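Side-chain contacts in putative diflavin flavoprotein A 3 (Nostoc sp., PDB 3FNI), which probably passes electrons from NADH to oxygen, reducing it to water, with this chain forming the flavodoxin-like, FMN-binding type of domain from a modular flavodiiron protein: residues L60-S65 against D104-K109; Q88-F93 against S108-L113; D19-A24 against P120-K125; G8-S13 against R51-R56. One frame throughout, in Å; residues are numbered along the deposited sequence.

Contact 1. Residues L60-S65 against D104-K109; sequences LVIGMS and DPLLSK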
loop_
_atom_site.group_PDB
_atom_site.type_symbol
_atom_site.label_atom_id
_atom_site.label_comp_id
_atom_site.label_asym_id
_atom_site.label_seq_id
_atom_site.Cartn_x
_atom_site.Cartn_y
_atom_site.Cartn_z
ATOM N N LEU A 60 3.308 -4.592 -0.977
ATOM C CA LEU A 60 3.060 -3.152 -0.930
ATOM C C LEU A 60 1.580 -2.786 -0.833
ATOM O O LEU A 60 0.716 -3.444 -1.410
ATOM C CB LEU A 60 3.671 -2.480 -2.161
ATOM C CG LEU A 60 5.170 -2.704 -2.374
ATOM C CD1 LEU A 60 5.543 -2.345 -3.795
ATOM C CD2 LEU A 60 5.962 -1.882 -1.372
ATOM N N VAL A 61 1.297 -1.727 -0.086
ATOM C CA VAL A 61 -0.063 -1.259 0.077
ATOM C C VAL A 61 -0.005 0.249 -0.063
ATOM O O VAL A 61 0.751 0.922 0.640
ATOM C CB VAL A 61 -0.633 -1.657 1.450
ATOM C CG1 VAL A 61 -2.086 -1.205 1.576
ATOM C CG2 VAL A 61 -0.538 -3.169 1.617
ATOM N N ILE A 62 -0.800 0.768 -0.994
ATOM C CA ILE A 62 -0.830 2.197 -1.263
ATOM C C ILE A 62 -2.197 2.822 -1.032
ATOM O O ILE A 62 -3.223 2.258 -1.403
ATOM C CB ILE A 62 -0.406 2.494 -2.718
ATOM C CG1 ILE A 62 0.906 1.773 -3.044
ATOM C CG2 ILE A 62 -0.262 3.998 -2.918
ATOM C CD1 ILE A 62 2.042 2.099 -2.111
ATOM N N GLY A 63 -2.189 3.995 -0.403
ATOM C CA GLY A 63 -3.417 4.725 -0.149
ATOM C C GLY A 63 -3.396 5.936 -1.063
ATOM O O GLY A 63 -2.345 6.541 -1.250
HETATM N N MSE A 64 -4.536 6.289 -1.644
HETATM C CA MSE A 64 -4.591 7.431 -2.546
HETATM C C MSE A 64 -4.360 8.762 -1.836
HETATM O O MSE A 64 -4.737 8.943 -0.677
HETATM C CB MSE A 64 -5.933 7.465 -3.280
HETATM C CG MSE A 64 -6.232 6.206 -4.088
HETATM SE SE MSE A 64 -4.754 5.655 -5.220
HETATM C CE MSE A 64 -4.650 7.227 -6.349
ATOM N N SER A 65 -3.730 9.693 -2.544
ATOM C CA SER A 65 -3.448 11.007 -1.996
ATOM C C SER A 65 -4.408 12.056 -2.532
ATOM O O SER A 65 -5.069 11.855 -3.558
ATOM C CB SER A 65 -2.015 11.418 -2.312
ATOM O OG SER A 65 -1.107 10.759 -1.447
ATOM N N ASP A 104 -7.568 4.118 -10.560
ATOM C CA ASP A 104 -7.321 3.286 -11.736
ATOM C C ASP A 104 -6.017 3.551 -12.463
ATOM O O ASP A 104 -5.287 2.615 -12.778
ATOM C CB ASP A 104 -8.495 3.396 -12.696
ATOM C CG ASP A 104 -9.745 2.777 -12.125
ATOM O OD1 ASP A 104 -9.739 1.546 -11.884
ATOM O OD2 ASP A 104 -10.722 3.514 -11.902
ATOM N N PRO A 105 -5.710 4.828 -12.754
ATOM C CA PRO A 105 -4.466 5.159 -13.446
ATOM C C PRO A 105 -3.244 4.584 -12.731
ATOM O O PRO A 105 -2.313 4.102 -13.369
ATOM C CB PRO A 105 -4.477 6.682 -13.449
ATOM C CG PRO A 105 -5.934 6.981 -13.597
ATOM C CD PRO A 105 -6.559 6.025 -12.615
ATOM N N LEU A 106 -3.261 4.625 -11.407
ATOM C CA LEU A 106 -2.150 4.112 -10.628
ATOM C C LEU A 106 -2.135 2.581 -10.622
ATOM O O LEU A 106 -1.078 1.958 -10.645
ATOM C CB LEU A 106 -2.231 4.639 -9.196
ATOM C CG LEU A 106 -0.997 4.335 -8.347
ATOM C CD1 LEU A 106 0.220 4.993 -8.979
ATOM C CD2 LEU A 106 -1.206 4.840 -6.927
ATOM N N LEU A 107 -3.322 1.988 -10.576
ATOM C CA LEU A 107 -3.476 0.540 -10.587
ATOM C C LEU A 107 -2.813 -0.015 -11.847
ATOM O O LEU A 107 -2.080 -1.002 -11.792
ATOM C CB LEU A 107 -4.968 0.200 -10.582
ATOM C CG LEU A 107 -5.538 -0.772 -9.546
ATOM C CD1 LEU A 107 -4.874 -0.591 -8.213
ATOM C CD2 LEU A 107 -7.045 -0.547 -9.437
ATOM N N SER A 108 -3.063 0.645 -12.977
ATOM C CA SER A 108 -2.512 0.234 -14.268
ATOM C C SER A 108 -1.003 0.447 -14.379
ATOM O O SER A 108 -0.319 -0.283 -15.094
ATOM C CB SER A 108 -3.219 0.983 -15.404
ATOM O OG SER A 108 -4.611 0.698 -15.426
ATOM N N LYS A 109 -0.480 1.450 -13.688
ATOM C CA LYS A 109 0.952 1.686 -13.736
ATOM C C LYS A 109 1.701 0.537 -13.076
ATOM O O LYS A 109 2.757 0.140 -13.547
ATOM C CB LYS A 109 1.314 3.001 -13.051
ATOM C CG LYS A 109 0.930 4.218 -13.850
ATOM C CD LYS A 109 1.524 5.468 -13.249
ATOM C CE LYS A 109 1.180 6.680 -14.090
ATOM N NZ LYS A 109 1.952 7.878 -13.661
#
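L106, on the helix 103-112 that covers one face of the flavodoxin-like sheet, drops a single methyl between I62 of the central strand 57-63 and M64 just beyond that strand's end. CD2 does all the touching: it stands 4.2 Å from CG2 of I62 and 4.0 Å from SE of M64, which is a selenomethionine here. The directions from CD2 to these two atoms differ by about 80°, one ahead on the sheet and one to the side. The leucine reaches in because its CG lies opposite the backbone N (chi1 -171°), so the branch extends from the helix toward the strand. In this three-layer alpha/beta/alpha sandwich the helix follows strand 89-93, yet L106 reaches beyond I92 of that strand to the next one in the sheet. M64 starts less directly. Its chain is bent at both chi2 and chi3, curling SE back toward the helix, and the side chains of M64 and L106 slip past one another in opposite directions, with CE of M64 also 4.2 Å from CD2 of L106. I92 touches both I62 and M64, and F10 of strand 6-11 adjoins I62 from the other neighbouring strand.

Contact 2. Residues Q88-F93 against S108-L113; sequences QAVGIF and SKFRNL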
loop_
_atom_site.group_PDB
_atom_site.type_symbol
_atom_site.label_atom_id
_atom_site.label_comp_id
_atom_site.label_asym_id
_atom_site.label_seq_id
_atom_site.Cartn_x
_atom_site.Cartn_y
_atom_site.Cartn_z
ATOM N N GLN A 88 7.181 -8.267 -6.717
ATOM C CA GLN A 88 6.329 -8.013 -5.572
ATOM C C GLN A 88 4.856 -7.858 -5.924
ATOM O O GLN A 88 4.474 -7.858 -7.094
ATOM C CB GLN A 88 6.852 -6.814 -4.768
ATOM C CG GLN A 88 7.154 -5.588 -5.581
ATOM C CD GLN A 88 8.172 -4.670 -4.913
ATOM O OE1 GLN A 88 8.468 -3.592 -5.421
ATOM N NE2 GLN A 88 8.716 -5.098 -3.780
ATOM N N ALA A 89 4.031 -7.790 -4.886
ATOM C CA ALA A 89 2.594 -7.660 -5.032
ATOM C C ALA A 89 2.177 -6.320 -4.421
ATOM O O ALA A 89 2.789 -5.848 -3.460
ATOM C CB ALA A 89 1.908 -8.809 -4.324
ATOM N N VAL A 90 1.134 -5.711 -4.978
ATOM C CA VAL A 90 0.680 -4.416 -4.495
ATOM C C VAL A 90 -0.842 -4.272 -4.482
ATOM O O VAL A 90 -1.528 -4.697 -5.414
ATOM C CB VAL A 90 1.316 -3.279 -5.359
ATOM C CG1 VAL A 90 0.712 -3.287 -6.760
ATOM C CG2 VAL A 90 1.146 -1.924 -4.684
ATOM N N GLY A 91 -1.352 -3.685 -3.398
ATOM C CA GLY A 91 -2.778 -3.446 -3.249
ATOM C C GLY A 91 -3.000 -1.958 -3.025
ATOM O O GLY A 91 -2.155 -1.299 -2.423
ATOM N N ILE A 92 -4.130 -1.426 -3.482
ATOM C CA ILE A 92 -4.406 0.004 -3.348
ATOM C C ILE A 92 -5.810 0.308 -2.821
ATOM O O ILE A 92 -6.785 -0.330 -3.219
ATOM C CB ILE A 92 -4.213 0.717 -4.721
ATOM C CG1 ILE A 92 -2.757 0.535 -5.189
ATOM C CG2 ILE A 92 -4.583 2.199 -4.608
ATOM C CD1 ILE A 92 -2.453 1.060 -6.591
ATOM N N PHE A 93 -5.911 1.292 -1.928
ATOM C CA PHE A 93 -7.207 1.667 -1.380
ATOM C C PHE A 93 -7.514 3.145 -1.514
ATOM O O PHE A 93 -6.605 3.982 -1.547
ATOM C CB PHE A 93 -7.317 1.250 0.094
ATOM C CG PHE A 93 -6.376 1.977 1.021
ATOM C CD1 PHE A 93 -6.739 3.189 1.603
ATOM C CD2 PHE A 93 -5.136 1.430 1.340
ATOM C CE1 PHE A 93 -5.885 3.840 2.492
ATOM C CE2 PHE A 93 -4.274 2.075 2.228
ATOM C CZ PHE A 93 -4.650 3.279 2.805
ATOM N N SER A 108 -3.063 0.645 -12.977
ATOM C CA SER A 108 -2.512 0.234 -14.268
ATOM C C SER A 108 -1.003 0.447 -14.379
ATOM O O SER A 108 -0.319 -0.283 -15.094
ATOM C CB SER A 108 -3.219 0.983 -15.404
ATOM O OG SER A 108 -4.611 0.698 -15.426
ATOM N N LYS A 109 -0.480 1.450 -13.688
ATOM C CA LYS A 109 0.952 1.686 -13.736
ATOM C C LYS A 109 1.701 0.537 -13.076
ATOM O O LYS A 109 2.757 0.140 -13.547
ATOM C CB LYS A 109 1.314 3.001 -13.051
ATOM C CG LYS A 109 0.930 4.218 -13.850
ATOM C CD LYS A 109 1.524 5.468 -13.249
ATOM C CE LYS A 109 1.180 6.680 -14.090
ATOM N NZ LYS A 109 1.952 7.878 -13.661
ATOM N N PHE A 110 1.156 -0.013 -11.996
ATOM C CA PHE A 110 1.838 -1.113 -11.324
ATOM C C PHE A 110 1.693 -2.396 -12.123
ATOM O O PHE A 110 2.637 -3.182 -12.235
ATOM C CB PHE A 110 1.298 -1.312 -9.906
ATOM C CG PHE A 110 1.804 -0.305 -8.918
ATOM C CD1 PHE A 110 3.127 -0.340 -8.478
ATOM C CD2 PHE A 110 0.957 0.689 -8.431
ATOM C CE1 PHE A 110 3.599 0.602 -7.559
ATOM C CE2 PHE A 110 1.412 1.637 -7.515
ATOM C CZ PHE A 110 2.737 1.598 -7.075
ATOM N N ARG A 111 0.515 -2.607 -12.688
ATOM C CA ARG A 111 0.282 -3.804 -13.481
ATOM C C ARG A 111 1.181 -3.819 -14.716
ATOM O O ARG A 111 1.654 -4.876 -15.131
ATOM C CB ARG A 111 -1.186 -3.891 -13.907
ATOM C CG ARG A 111 -1.460 -5.052 -14.848
ATOM C CD ARG A 111 -2.944 -5.309 -15.003
ATOM N NE ARG A 111 -3.537 -5.755 -13.751
ATOM C CZ ARG A 111 -4.832 -5.992 -13.582
ATOM N NH1 ARG A 111 -5.672 -5.822 -14.592
ATOM N NH2 ARG A 111 -5.284 -6.405 -12.406
ATOM N N ASN A 112 1.420 -2.644 -15.295
ATOM C CA ASN A 112 2.271 -2.541 -16.474
ATOM C C ASN A 112 3.713 -2.882 -16.107
ATOM O O ASN A 112 4.477 -3.362 -16.942
ATOM C CB ASN A 112 2.217 -1.125 -17.064
ATOM C CG ASN A 112 2.633 -1.082 -18.535
ATOM O OD1 ASN A 112 1.957 -1.646 -19.395
ATOM N ND2 ASN A 112 3.749 -0.411 -18.825
ATOM N N LEU A 113 4.082 -2.634 -14.857
ATOM C CA LEU A 113 5.441 -2.913 -14.411
ATOM C C LEU A 113 5.665 -4.375 -14.059
ATOM O O LEU A 113 6.778 -4.767 -13.724
ATOM C CB LEU A 113 5.793 -2.032 -13.209
ATOM C CG LEU A 113 5.907 -0.529 -13.488
ATOM C CD1 LEU A 113 6.196 0.212 -12.182
ATOM C CD2 LEU A 113 7.020 -0.272 -14.488
#
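F110 faces V90 and I92 from the helix 103-112, and its side chain can be walked outward atom by atom. CB comes first, 3.8 Å from CG1 of V90. At CG the same valine methyl is met again, also at 3.8 Å, and along one side of the ring it remains within 4.2 Å of CD1. The other side belongs to I92: its CD1 sits 3.9 Å from CD2 of F110 and 4.0 Å from CE2. The contact ends there, short of the tip, CZ. The phenylalanine therefore gives its root to the valine and one flank of its ring to the isoleucine. Both methyls approach the ring obliquely. The side chains of V90 and F110 cross at nearly a right angle. V90 keeps CG1 in the crowded position between its backbone N and carbonyl carbon (chi1 70°), and it is this methyl that takes the contact. I92 works by length instead, its chain extended at chi2 (174°) to carry CD1 out to the ring. Strand 89-93, helix 103-112 and strand 116-117 form a beta-alpha-beta unit, and this contact packs the crossover helix onto its first strand; L115, in the turn that follows the helix, also touches F110. Every group meeting here is hydrocarbon and buried, so the helix is held to the strand by dispersion and exclusion of water, with no directional bond between the two segments.

Contact 3. Residues D19-A24 against P120-K125; sequences DRLAQA and PAIRIK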
loop_
_atom_site.group_PDB
_atom_site.type_symbol
_atom_site.label_atom_id
_atom_site.label_comp_id
_atom_site.label_asym_id
_atom_site.label_seq_id
_atom_site.Cartn_x
_atom_site.Cartn_y
_atom_site.Cartn_z
ATOM N N ASP A 19 -6.223 6.511 7.859
ATOM C CA ASP A 19 -5.672 5.995 9.095
ATOM C C ASP A 19 -6.372 4.695 9.517
ATOM O O ASP A 19 -5.720 3.694 9.802
ATOM C CB ASP A 19 -5.792 7.069 10.185
ATOM C CG ASP A 19 -4.745 8.182 10.050
ATOM O OD1 ASP A 19 -4.222 8.416 8.938
ATOM O OD2 ASP A 19 -4.455 8.842 11.069
ATOM N N ARG A 20 -7.701 4.705 9.534
ATOM C CA ARG A 20 -8.450 3.517 9.934
ATOM C C ARG A 20 -8.430 2.428 8.861
ATOM O O ARG A 20 -8.387 1.238 9.175
ATOM C CB ARG A 20 -9.891 3.903 10.283
ATOM C CG ARG A 20 -9.989 4.932 11.414
ATOM C CD ARG A 20 -11.434 5.271 11.727
ATOM N NE ARG A 20 -12.160 4.119 12.257
ATOM C CZ ARG A 20 -13.472 4.089 12.469
ATOM N NH1 ARG A 20 -14.213 5.155 12.194
ATOM N NH2 ARG A 20 -14.044 2.993 12.957
ATOM N N LEU A 21 -8.455 2.831 7.595
ATOM C CA LEU A 21 -8.426 1.866 6.504
ATOM C C LEU A 21 -7.091 1.121 6.480
ATOM O O LEU A 21 -7.053 -0.110 6.340
ATOM C CB LEU A 21 -8.668 2.569 5.165
ATOM C CG LEU A 21 -10.097 3.079 4.971
ATOM C CD1 LEU A 21 -10.157 3.943 3.744
ATOM C CD2 LEU A 21 -11.060 1.915 4.861
ATOM N N ALA A 22 -6.001 1.869 6.629
ATOM C CA ALA A 22 -4.669 1.279 6.640
ATOM C C ALA A 22 -4.480 0.419 7.887
ATOM O O ALA A 22 -3.893 -0.659 7.817
ATOM C CB ALA A 22 -3.602 2.367 6.587
ATOM N N GLN A 23 -4.982 0.888 9.024
ATOM C CA GLN A 23 -4.844 0.130 10.254
ATOM C C GLN A 23 -5.511 -1.246 10.165
ATOM O O GLN A 23 -4.977 -2.232 10.668
ATOM C CB GLN A 23 -5.425 0.907 11.437
ATOM C CG GLN A 23 -5.222 0.197 12.761
ATOM C CD GLN A 23 -3.756 -0.109 13.016
ATOM O OE1 GLN A 23 -3.388 -1.244 13.324
ATOM N NE2 GLN A 23 -2.910 0.906 12.885
ATOM N N ALA A 24 -6.672 -1.306 9.523
ATOM C CA ALA A 24 -7.408 -2.554 9.369
ATOM C C ALA A 24 -6.609 -3.519 8.503
ATOM O O ALA A 24 -6.477 -4.698 8.829
ATOM C CB ALA A 24 -8.780 -2.278 8.734
ATOM N N PRO A 120 -8.287 -7.084 -4.768
ATOM C CA PRO A 120 -9.095 -6.151 -5.568
ATOM C C PRO A 120 -8.977 -4.750 -4.947
ATOM O O PRO A 120 -9.149 -4.596 -3.742
ATOM C CB PRO A 120 -10.510 -6.723 -5.443
ATOM C CG PRO A 120 -10.269 -8.216 -5.179
ATOM C CD PRO A 120 -9.112 -8.181 -4.223
ATOM N N ALA A 121 -8.674 -3.738 -5.757
ATOM C CA ALA A 121 -8.543 -2.380 -5.231
ATOM C C ALA A 121 -9.754 -2.015 -4.380
ATOM O O ALA A 121 -10.885 -2.049 -4.864
ATOM C CB ALA A 121 -8.390 -1.378 -6.372
ATOM N N ILE A 122 -9.527 -1.675 -3.114
ATOM C CA ILE A 122 -10.636 -1.315 -2.244
ATOM C C ILE A 122 -11.113 0.101 -2.544
ATOM O O ILE A 122 -10.359 1.071 -2.451
ATOM C CB ILE A 122 -10.262 -1.454 -0.738
ATOM C CG1 ILE A 122 -10.486 -0.128 -0.010
ATOM C CG2 ILE A 122 -8.834 -1.929 -0.588
ATOM C CD1 ILE A 122 -10.280 -0.196 1.472
ATOM N N ARG A 123 -12.383 0.204 -2.915
ATOM C CA ARG A 123 -12.977 1.481 -3.261
ATOM C C ARG A 123 -13.976 1.926 -2.197
ATOM O O ARG A 123 -14.698 1.107 -1.626
ATOM C CB ARG A 123 -13.639 1.352 -4.633
ATOM C CG ARG A 123 -12.658 0.891 -5.712
ATOM C CD ARG A 123 -13.376 0.430 -6.957
ATOM N NE ARG A 123 -12.462 -0.070 -7.985
ATOM C CZ ARG A 123 -11.743 0.703 -8.793
ATOM N NH1 ARG A 123 -10.942 0.154 -9.699
ATOM N NH2 ARG A 123 -11.824 2.023 -8.699
ATOM N N ILE A 124 -13.995 3.226 -1.919
ATOM C CA ILE A 124 -14.893 3.785 -0.914
ATOM C C ILE A 124 -15.765 4.866 -1.513
ATOM O O ILE A 124 -15.278 5.946 -1.847
ATOM C CB ILE A 124 -14.112 4.411 0.277
ATOM C CG1 ILE A 124 -13.519 3.309 1.161
ATOM C CG2 ILE A 124 -15.034 5.293 1.104
ATOM C CD1 ILE A 124 -12.396 2.564 0.513
ATOM N N LYS A 125 -17.055 4.574 -1.648
ATOM C CA LYS A 125 -18.004 5.540 -2.206
ATOM C C LYS A 125 -18.797 6.173 -1.069
ATOM O O LYS A 125 -19.245 7.313 -1.173
ATOM C CB LYS A 125 -18.983 4.850 -3.165
ATOM C CG LYS A 125 -18.346 3.910 -4.180
ATOM C CD LYS A 125 -18.737 2.461 -3.905
ATOM C CE LYS A 125 -20.252 2.274 -3.992
ATOM N NZ LYS A 125 -20.674 0.866 -3.734
#
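L21 meets I122 and I124 through methyl groups alone, and no ring, amide or guanidinium comes between them; the flat groups stand round about. The ring of F93, on strand 89-93, touches L21, as does the side chain of Y133 from helix 130-152, while I122 meets F93 at that residue's CB. The guanidinium of R123 is turned away to the other side of its chain, where NH1 makes a salt bridge with D104. Within this frame the fork of L21 is shared out. CD2 takes I122, lying 4.1 Å from its CD1, with the two side chains slanted across one another. CD1 takes I124, whose own CD1 is 4.2 Å off, and here the two side chains reach toward each other, tip to tip. With CG beside the backbone N (chi1 -70°) and the fork set by chi2, L21 presents both methyls to the loop. I122 has a chi1 of 124°, far from a staggered value, while its chain beyond is extended and delivers CD1 to the leucine. The alternation along the chain is plain: I122 and I124 look toward the helix, R123 between them looks outward. C136 of helix 130-152 touches both L21 and I122, and the backbone N of I124 is hydrogen-bonded to OE1 of E94. The contact thus ties the first helix to the irregular segment leading from strand 116-117 toward the last helix, on the face of the sheet where a flavodoxin-like fold packs its first and last helices side by side.

Contact 4. Residues G8-S13 against R51-R56; sequences GVFYVS and RELVGR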
loop_
_atom_site.group_PDB
_atom_site.type_symbol
_atom_site.label_atom_id
_atom_site.label_comp_id
_atom_site.label_asym_id
_atom_site.label_seq_id
_atom_site.Cartn_x
_atom_site.Cartn_y
_atom_site.Cartn_z
ATOM N N GLY A 8 5.360 -3.030 2.772
ATOM C CA GLY A 8 5.287 -1.589 2.929
ATOM C C GLY A 8 3.904 -1.012 2.726
ATOM O O GLY A 8 3.226 -1.312 1.741
ATOM N N VAL A 9 3.497 -0.172 3.671
ATOM C CA VAL A 9 2.203 0.493 3.648
ATOM C C VAL A 9 2.468 1.989 3.494
ATOM O O VAL A 9 3.033 2.627 4.384
ATOM C CB VAL A 9 1.433 0.225 4.957
ATOM C CG1 VAL A 9 0.096 0.936 4.934
ATOM C CG2 VAL A 9 1.232 -1.277 5.135
ATOM N N PHE A 10 2.066 2.544 2.354
ATOM C CA PHE A 10 2.294 3.956 2.079
ATOM C C PHE A 10 0.996 4.712 1.857
ATOM O O PHE A 10 0.208 4.360 0.981
ATOM C CB PHE A 10 3.164 4.115 0.834
ATOM C CG PHE A 10 4.376 3.235 0.816
ATOM C CD1 PHE A 10 4.257 1.862 0.612
ATOM C CD2 PHE A 10 5.643 3.782 0.970
ATOM C CE1 PHE A 10 5.387 1.045 0.555
ATOM C CE2 PHE A 10 6.780 2.980 0.916
ATOM C CZ PHE A 10 6.652 1.607 0.707
ATOM N N TYR A 11 0.782 5.760 2.643
ATOM C CA TYR A 11 -0.424 6.558 2.510
ATOM C C TYR A 11 -0.274 7.898 3.224
ATOM O O TYR A 11 0.696 8.114 3.948
ATOM C CB TYR A 11 -1.631 5.799 3.073
ATOM C CG TYR A 11 -1.635 5.650 4.580
ATOM C CD1 TYR A 11 -0.879 4.662 5.211
ATOM C CD2 TYR A 11 -2.403 6.501 5.378
ATOM C CE1 TYR A 11 -0.889 4.521 6.602
ATOM C CE2 TYR A 11 -2.420 6.371 6.771
ATOM C CZ TYR A 11 -1.664 5.380 7.376
ATOM O OH TYR A 11 -1.694 5.239 8.747
ATOM N N VAL A 12 -1.233 8.795 3.017
ATOM C CA VAL A 12 -1.198 10.109 3.655
ATOM C C VAL A 12 -2.013 10.065 4.952
ATOM O O VAL A 12 -3.242 9.966 4.933
ATOM C CB VAL A 12 -1.729 11.212 2.677
ATOM C CG1 VAL A 12 -2.948 10.699 1.922
ATOM C CG2 VAL A 12 -2.074 12.492 3.446
ATOM N N SER A 13 -1.321 10.121 6.086
ATOM C CA SER A 13 -2.003 10.055 7.369
ATOM C C SER A 13 -2.982 11.198 7.570
ATOM O O SER A 13 -2.787 12.305 7.065
ATOM C CB SER A 13 -0.997 10.021 8.530
ATOM O OG SER A 13 -0.357 11.271 8.702
ATOM N N ARG A 51 13.805 4.497 -1.357
ATOM C CA ARG A 51 14.074 3.517 -2.412
ATOM C C ARG A 51 14.510 2.208 -1.765
ATOM O O ARG A 51 14.168 1.125 -2.232
ATOM C CB ARG A 51 15.205 3.980 -3.338
ATOM C CG ARG A 51 14.915 5.193 -4.193
ATOM C CD ARG A 51 15.920 5.282 -5.348
ATOM N NE ARG A 51 15.625 6.402 -6.236
ATOM C CZ ARG A 51 15.732 7.679 -5.886
ATOM N NH1 ARG A 51 16.139 8.004 -4.665
ATOM N NH2 ARG A 51 15.410 8.633 -6.748
ATOM N N GLU A 52 15.287 2.329 -0.693
ATOM C CA GLU A 52 15.785 1.177 0.034
ATOM C C GLU A 52 14.672 0.423 0.723
ATOM O O GLU A 52 14.699 -0.805 0.804
ATOM C CB GLU A 52 16.771 1.601 1.107
ATOM C CG GLU A 52 18.132 2.006 0.625
ATOM C CD GLU A 52 19.103 2.051 1.773
ATOM O OE1 GLU A 52 18.923 2.906 2.673
ATOM O OE2 GLU A 52 20.033 1.216 1.789
ATOM N N LEU A 53 13.708 1.166 1.255
ATOM C CA LEU A 53 12.593 0.548 1.952
ATOM C C LEU A 53 11.757 -0.253 0.978
ATOM O O LEU A 53 11.466 -1.423 1.217
ATOM C CB LEU A 53 11.733 1.611 2.638
ATOM C CG LEU A 53 10.319 1.224 3.081
ATOM C CD1 LEU A 53 10.290 -0.140 3.761
ATOM C CD2 LEU A 53 9.824 2.297 4.023
ATOM N N VAL A 54 11.371 0.384 -0.119
ATOM C CA VAL A 54 10.575 -0.290 -1.132
ATOM C C VAL A 54 11.346 -1.511 -1.608
ATOM O O VAL A 54 10.770 -2.578 -1.825
ATOM C CB VAL A 54 10.296 0.641 -2.330
ATOM C CG1 VAL A 54 9.650 -0.143 -3.460
ATOM C CG2 VAL A 54 9.381 1.785 -1.890
ATOM N N GLY A 55 12.655 -1.338 -1.754
ATOM C CA GLY A 55 13.516 -2.414 -2.201
ATOM C C GLY A 55 13.499 -3.661 -1.333
ATOM O O GLY A 55 13.633 -4.776 -1.844
ATOM N N ARG A 56 13.343 -3.492 -0.024
ATOM C CA ARG A 56 13.323 -4.654 0.855
ATOM C C ARG A 56 11.922 -5.114 1.257
ATOM O O ARG A 56 11.775 -5.948 2.150
ATOM C CB ARG A 56 14.180 -4.404 2.097
ATOM C CG ARG A 56 13.664 -3.329 3.012
ATOM C CD ARG A 56 14.485 -3.287 4.293
ATOM N NE ARG A 56 14.070 -2.201 5.173
ATOM C CZ ARG A 56 12.924 -2.169 5.848
ATOM N NH1 ARG A 56 12.052 -3.163 5.762
ATOM N NH2 ARG A 56 12.646 -1.127 6.608
#
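F10 points the far end of its ring from strand 6-11 at V54 and L53 on helix 47-55. The close half of this meeting is with V54: its CG2 lies 3.8 Å from CZ and 4.0 Å from CE2 of F10, coming at the ring obliquely. F10 holds CG opposite its carbonyl carbon (chi1 -47°), which sends the ring from the strand toward the helix. CE1 of F10 also comes within 3.5 Å of CA of G8, which has no side chain. I80 of helix 70-83 and V39 of strand 35-40 touch F10 too, so the ring lies deep between the sheet and the helices of this face. The looser half is L53, whose CG stays 4.4 Å from CZ of F10. L53 is partly exposed and marks the way out: its CD1 rests 3.7 Å above the guanidinium plane of R56, offset toward the rim, while R56 reaches a salt bridge with D37. On the outer side of the helix R51, E52 and G55 are exposed. Polarity thus rises from the ring outward: the strand and helix join through aromatic and aliphatic carbon alone, and charge enters at the border of the apolar patch, at R56, with L53 bordering both.

Contacts 1, 2 and 4 lie on one face of the parallel sheet and contact 3 on the other. Contacts 1 and 2 are fully buried, while contacts 3 and 4 each reach the surface at one residue, I124 and L53. Contacts 1 and 2 share helix 103-112, with centres about 6 Å apart, anchoring it on neighbouring strands. Contact 4 packs helix 47-55 on the same face, about 13 Å from both between centres, its F10 packing against L60 and I62. Contact 3 joins a helix to a loop. Phenylalanine rings carry contacts 2 and 4, whereas contacts 1 and 3 rely on aliphatic branches and, in contact 1, selenium. The salt bridge of R123 with D104 links contacts 3 and 1.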